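PDB 1VK8: hypothetical protein TM0486 from Thermotoga maritima, which binds thiamin and probably takes part in the cell's response to oxidative conditions. Local coordinates for residues Ser43-Lys48 with Thr56-Glu61; Glu71-Leu76 with Phe83-Asp88. All blocks are in the same frame, centred on the assembly; numbering follows the deposited sequence.

Contact 1. Residues Ser43-Lys48 with Thr56-Glu61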
# COMPACT_ATOMS: atom_id res chain seq x y z
N SER C 43 -16.73 -4.32 11.96
CA SER C 43 -17.87 -5.25 11.91
C SER C 43 -19.19 -4.63 12.37
O SER C 43 -20.27 -5.14 12.06
CB SER C 43 -17.57 -6.49 12.75
OG SER C 43 -17.75 -6.24 14.13
N SER C 44 -19.09 -3.53 13.12
CA SER C 44 -20.26 -2.81 13.65
C SER C 44 -20.86 -1.91 12.60
O SER C 44 -21.92 -1.35 12.82
CB SER C 44 -19.85 -1.94 14.86
OG SER C 44 -19.13 -0.79 14.43
N TRP C 45 -20.21 -1.74 11.46
CA TRP C 45 -20.69 -0.82 10.44
C TRP C 45 -21.87 -1.36 9.68
O TRP C 45 -22.50 -0.60 8.96
CB TRP C 45 -19.60 -0.46 9.42
CG TRP C 45 -18.39 0.25 10.01
CD1 TRP C 45 -18.25 0.76 11.26
CD2 TRP C 45 -17.17 0.53 9.32
NE1 TRP C 45 -17.01 1.32 11.40
CE2 TRP C 45 -16.32 1.18 10.22
CE3 TRP C 45 -16.71 0.28 8.01
CZ2 TRP C 45 -15.03 1.59 9.87
CZ3 TRP C 45 -15.43 0.69 7.66
CH2 TRP C 45 -14.62 1.34 8.59
N GLY C 46 -22.10 -2.68 9.74
CA GLY C 46 -23.23 -3.28 9.06
C GLY C 46 -22.99 -3.64 7.60
O GLY C 46 -23.88 -4.16 6.92
N MSE C 47 -21.80 -3.33 7.12
CA MSE C 47 -21.39 -3.65 5.74
C MSE C 47 -20.77 -4.99 5.63
O MSE C 47 -20.20 -5.50 6.59
CB MSE C 47 -20.38 -2.64 5.23
CG MSE C 47 -20.94 -1.30 5.23
SE MSE C 47 -19.44 -0.03 4.73
CE MSE C 47 -20.57 1.45 4.77
N LYS C 48 -20.95 -5.59 4.46
CA LYS C 48 -20.27 -6.82 4.12
C LYS C 48 -18.77 -6.57 4.27
O LYS C 48 -18.24 -5.57 3.79
CB LYS C 48 -20.63 -7.29 2.69
CG LYS C 48 -19.88 -8.56 2.24
CD LYS C 48 -20.26 -8.98 0.83
CE LYS C 48 -19.57 -10.32 0.46
NZ LYS C 48 -20.10 -10.87 -0.80
N THR C 56 -8.52 -5.83 6.09
CA THR C 56 -9.94 -6.14 6.13
C THR C 56 -10.62 -5.33 5.07
O THR C 56 -10.45 -4.11 5.04
CB THR C 56 -10.50 -5.77 7.48
OG1 THR C 56 -9.91 -6.58 8.49
CG2 THR C 56 -12.03 -6.01 7.58
N THR C 57 -11.36 -6.01 4.20
CA THR C 57 -12.05 -5.38 3.07
C THR C 57 -13.51 -5.21 3.35
O THR C 57 -14.18 -6.17 3.71
CB THR C 57 -11.86 -6.25 1.84
OG1 THR C 57 -10.47 -6.36 1.55
CG2 THR C 57 -12.48 -5.58 0.60
N VAL C 58 -14.01 -3.99 3.24
CA VAL C 58 -15.45 -3.71 3.32
C VAL C 58 -16.00 -3.37 1.94
O VAL C 58 -15.26 -2.90 1.07
CB VAL C 58 -15.78 -2.58 4.33
CG1 VAL C 58 -15.15 -2.91 5.69
CG2 VAL C 58 -15.30 -1.24 3.81
N GLU C 59 -17.27 -3.65 1.73
CA GLU C 59 -17.98 -3.29 0.53
C GLU C 59 -19.12 -2.38 0.94
O GLU C 59 -19.90 -2.71 1.82
CB GLU C 59 -18.52 -4.55 -0.09
CG GLU C 59 -19.42 -4.39 -1.28
CD GLU C 59 -19.98 -5.72 -1.70
OE1 GLU C 59 -19.17 -6.60 -2.00
OE2 GLU C 59 -21.21 -5.89 -1.73
N GLY C 60 -19.19 -1.20 0.34
CA GLY C 60 -20.28 -0.29 0.64
C GLY C 60 -20.19 0.99 -0.12
O GLY C 60 -19.40 1.11 -1.05
N GLU C 61 -21.00 1.96 0.27
CA GLU C 61 -21.04 3.24 -0.40
C GLU C 61 -19.82 4.05 0.03
O GLU C 61 -19.49 4.10 1.21
CB GLU C 61 -22.37 3.96 -0.12
CG GLU C 61 -22.57 5.21 -0.96
CD GLU C 61 -21.96 6.46 -0.33
OE1 GLU C 61 -22.16 6.66 0.89
OE2 GLU C 61 -21.31 7.26 -1.08
O HOH W 1 -22.22 -3.86 2.30
O HOH W 2 -19.91 -9.04 -2.89
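K48 and E59 send their side chains to the same side, crossing at a slant, and they illustrate how opposite charges too far apart for a salt bridge can be joined through a water. K48 is stretched out along its whole length, CG anti to the backbone N (chi1 177°), which carries CD alongside the carboxylate of E59, 3.9 Å from OE1. The ammonium itself stops short: K48 NZ and E59 OE1 are 4.5 Å apart, and a water bridges them, accepting from NZ and donating to OE1, an oxygen that also receives the backbone N-H of I98. Beneath these side chains, E59 N donates to K48 O at 3.0 Å, the donor tilted slightly out of the carbonyl plane. The same carbonyl oxygen receives a CA-H...O contact from V58, and a second water links K48 N to E59 O.

Away from the charged pair the contact is largely apolar. M47, a selenomethionine, extends over the backbone of the strand: its CB lies against a backbone oxygen, 3.4 Å from E59 O, and its SE reaches G60 CA at 4.2 Å. W45 meets V58 at about a right angle, indole CZ3 touching the methyl CG1 at 4.1 Å. With CG1 anti to its carbonyl carbon (chi1 -54°), V58 turns that methyl to the indole and leaves CG2 for M47 SE. I65 of helix 62-76 packs on both M47 and V58; W45 and V58 are buried between sheet and helix, and M47 closes the patch at its margin.

The chemistry is thus divided: dispersion contacts fill the side toward helix 62-76, while the K48-E59 attraction, screened by its water, probably adds only modestly to the one direct backbone bond and the water link beside it.

Contact 2. Residues Glu71-Leu76 with Phe83-Asp88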
# COMPACT_ATOMS: atom_id res chain seq x y z
N GLU C 71 -14.27 7.96 12.03
CA GLU C 71 -14.61 7.42 13.35
C GLU C 71 -13.64 6.34 13.80
O GLU C 71 -13.28 6.30 14.96
CB GLU C 71 -16.05 6.89 13.35
CG GLU C 71 -17.10 7.98 13.18
CD GLU C 71 -18.47 7.47 12.75
OE1 GLU C 71 -18.65 6.24 12.62
OE2 GLU C 71 -19.37 8.30 12.54
N LEU C 72 -13.24 5.47 12.88
CA LEU C 72 -12.28 4.42 13.17
C LEU C 72 -10.96 4.98 13.73
O LEU C 72 -10.46 4.51 14.76
CB LEU C 72 -11.99 3.56 11.94
CG LEU C 72 -10.95 2.43 12.12
CD1 LEU C 72 -11.43 1.45 13.14
CD2 LEU C 72 -10.69 1.76 10.81
N ALA C 73 -10.41 5.99 13.06
CA ALA C 73 -9.14 6.59 13.48
C ALA C 73 -9.25 7.19 14.88
O ALA C 73 -8.36 6.98 15.73
CB ALA C 73 -8.73 7.63 12.50
N ARG C 74 -10.33 7.92 15.14
CA ARG C 74 -10.53 8.52 16.46
C ARG C 74 -10.63 7.45 17.50
O ARG C 74 -10.11 7.58 18.58
CB ARG C 74 -11.83 9.35 16.51
CG ARG C 74 -11.77 10.79 16.06
CD ARG C 74 -10.45 11.29 15.52
NE ARG C 74 -10.55 12.68 15.06
CZ ARG C 74 -9.70 13.28 14.22
NH1 ARG C 74 -8.67 12.61 13.73
NH2 ARG C 74 -9.89 14.55 13.86
N TYR C 75 -11.36 6.39 17.17
CA TYR C 75 -11.58 5.28 18.09
C TYR C 75 -10.25 4.62 18.46
O TYR C 75 -10.00 4.32 19.62
CB TYR C 75 -12.51 4.26 17.42
CG TYR C 75 -12.73 3.02 18.22
CD1 TYR C 75 -13.41 3.06 19.43
CD2 TYR C 75 -12.26 1.80 17.76
CE1 TYR C 75 -13.60 1.91 20.16
CE2 TYR C 75 -12.47 0.65 18.48
CZ TYR C 75 -13.13 0.72 19.68
OH TYR C 75 -13.32 -0.42 20.39
N LEU C 76 -9.41 4.40 17.45
CA LEU C 76 -8.14 3.70 17.63
C LEU C 76 -7.11 4.47 18.43
O LEU C 76 -6.25 3.86 19.07
CB LEU C 76 -7.53 3.32 16.29
CG LEU C 76 -8.33 2.25 15.52
CD1 LEU C 76 -7.68 2.02 14.17
CD2 LEU C 76 -8.45 0.98 16.34
N PHE C 83 -0.14 5.23 14.79
CA PHE C 83 -0.41 4.11 13.91
C PHE C 83 -0.45 4.55 12.47
O PHE C 83 -0.74 5.71 12.17
CB PHE C 83 -1.71 3.36 14.26
CG PHE C 83 -2.93 4.22 14.29
CD1 PHE C 83 -3.32 4.85 15.46
CD2 PHE C 83 -3.72 4.39 13.16
CE1 PHE C 83 -4.48 5.63 15.49
CE2 PHE C 83 -4.83 5.19 13.17
CZ PHE C 83 -5.23 5.80 14.35
N VAL C 84 -0.11 3.62 11.60
CA VAL C 84 -0.33 3.77 10.19
C VAL C 84 -1.71 3.18 9.87
O VAL C 84 -2.06 2.09 10.35
CB VAL C 84 0.75 3.04 9.36
CG1 VAL C 84 0.38 2.99 7.88
CG2 VAL C 84 2.11 3.68 9.58
N LEU C 85 -2.48 3.91 9.09
CA LEU C 85 -3.77 3.47 8.61
C LEU C 85 -3.77 3.59 7.08
O LEU C 85 -3.59 4.67 6.52
CB LEU C 85 -4.86 4.33 9.22
CG LEU C 85 -6.29 4.10 8.74
CD1 LEU C 85 -6.81 2.72 9.08
CD2 LEU C 85 -7.20 5.19 9.30
N GLN C 86 -3.96 2.46 6.41
CA GLN C 86 -3.90 2.39 4.96
C GLN C 86 -5.22 1.94 4.40
O GLN C 86 -5.83 0.99 4.91
CB GLN C 86 -2.77 1.47 4.50
CG GLN C 86 -1.40 2.00 4.89
CD GLN C 86 -0.27 1.08 4.50
OE1 GLN C 86 -0.49 -0.11 4.33
NE2 GLN C 86 0.93 1.61 4.41
N LEU C 87 -5.69 2.67 3.39
CA LEU C 87 -6.90 2.34 2.64
C LEU C 87 -6.53 2.07 1.18
O LEU C 87 -5.80 2.85 0.55
CB LEU C 87 -7.88 3.49 2.66
CG LEU C 87 -8.31 4.12 3.98
CD1 LEU C 87 -9.45 5.08 3.68
CD2 LEU C 87 -8.72 3.12 4.99
N ASP C 88 -7.06 0.98 0.64
CA ASP C 88 -6.88 0.63 -0.77
C ASP C 88 -8.29 0.52 -1.35
O ASP C 88 -9.03 -0.45 -1.12
CB ASP C 88 -6.05 -0.67 -0.84
CG ASP C 88 -6.00 -1.30 -2.22
OD1 ASP C 88 -6.09 -0.56 -3.19
OD2 ASP C 88 -5.81 -2.54 -2.42
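The apolar contacts between L72, A73 and L76 of the helix and F83 and L85 of the strand show how a helix is seated on a sheet through a small cluster of side chains. L76 offers its CB to the F83 ring, 3.9 Å from CZ, approaching obliquely. One turn back, A73 CB reaches two partners, 4.3 Å from L85 CD2 and 4.4 Å from F83 CZ. The CB of L72 does not point at the strand, but the far end of the side chain comes nearer, until CD2 is 4.4 Å from L85 CD1.

The polar element is slight: the carbonyl oxygen of A73 sits at the edge of the F83 ring, near its plane, 3.6 Å from CZ. No hydrogen bond joins helix to strand. F83 takes the cramped setting with CG between its backbone N and carbonyl carbon (chi1 56°), which brings the ring up beneath the helix. An alanine here would remove that ring and probably leave a gap under A73 and L76, as well as costing Y91 of the third subunit its stacking partner.

Beyond the pair, L85 and L76 also pack on V22 of strand 16-24. The outward edge of strand 82-92 pairs antiparallel with a strand of the third subunit, carrying the sheet across the interface.

Over E71-L76 and F83-D88 the axes run nearly antiparallel (162°). Their closest approach is 10.8 Å. This is the helix-on-sheet layer of an alpha/beta sandwich with ferredoxin-like topology, consistent with the MTH1187-YkoF clan of thiamine-binding proteins.

Read from the N terminus, strand 16-24 and helix 31-43 come first, and contact 1 then closes the short loop by which the turn after that helix, with the start of strand 48-51, returns to strand 56-60. Helix 62-76 follows directly, and contact 2 closes the next loop, from the end of this helix back to strand 82-92. The two closures are in series, neither nested nor crossed. Their centres are 14 Å apart on opposite sides of the chain's centre, yet they touch where W45 CZ2 packs on L72 CB at 4.2 Å. They tie the loop after helix 31-43, and helix 62-76 itself, to one antiparallel sheet.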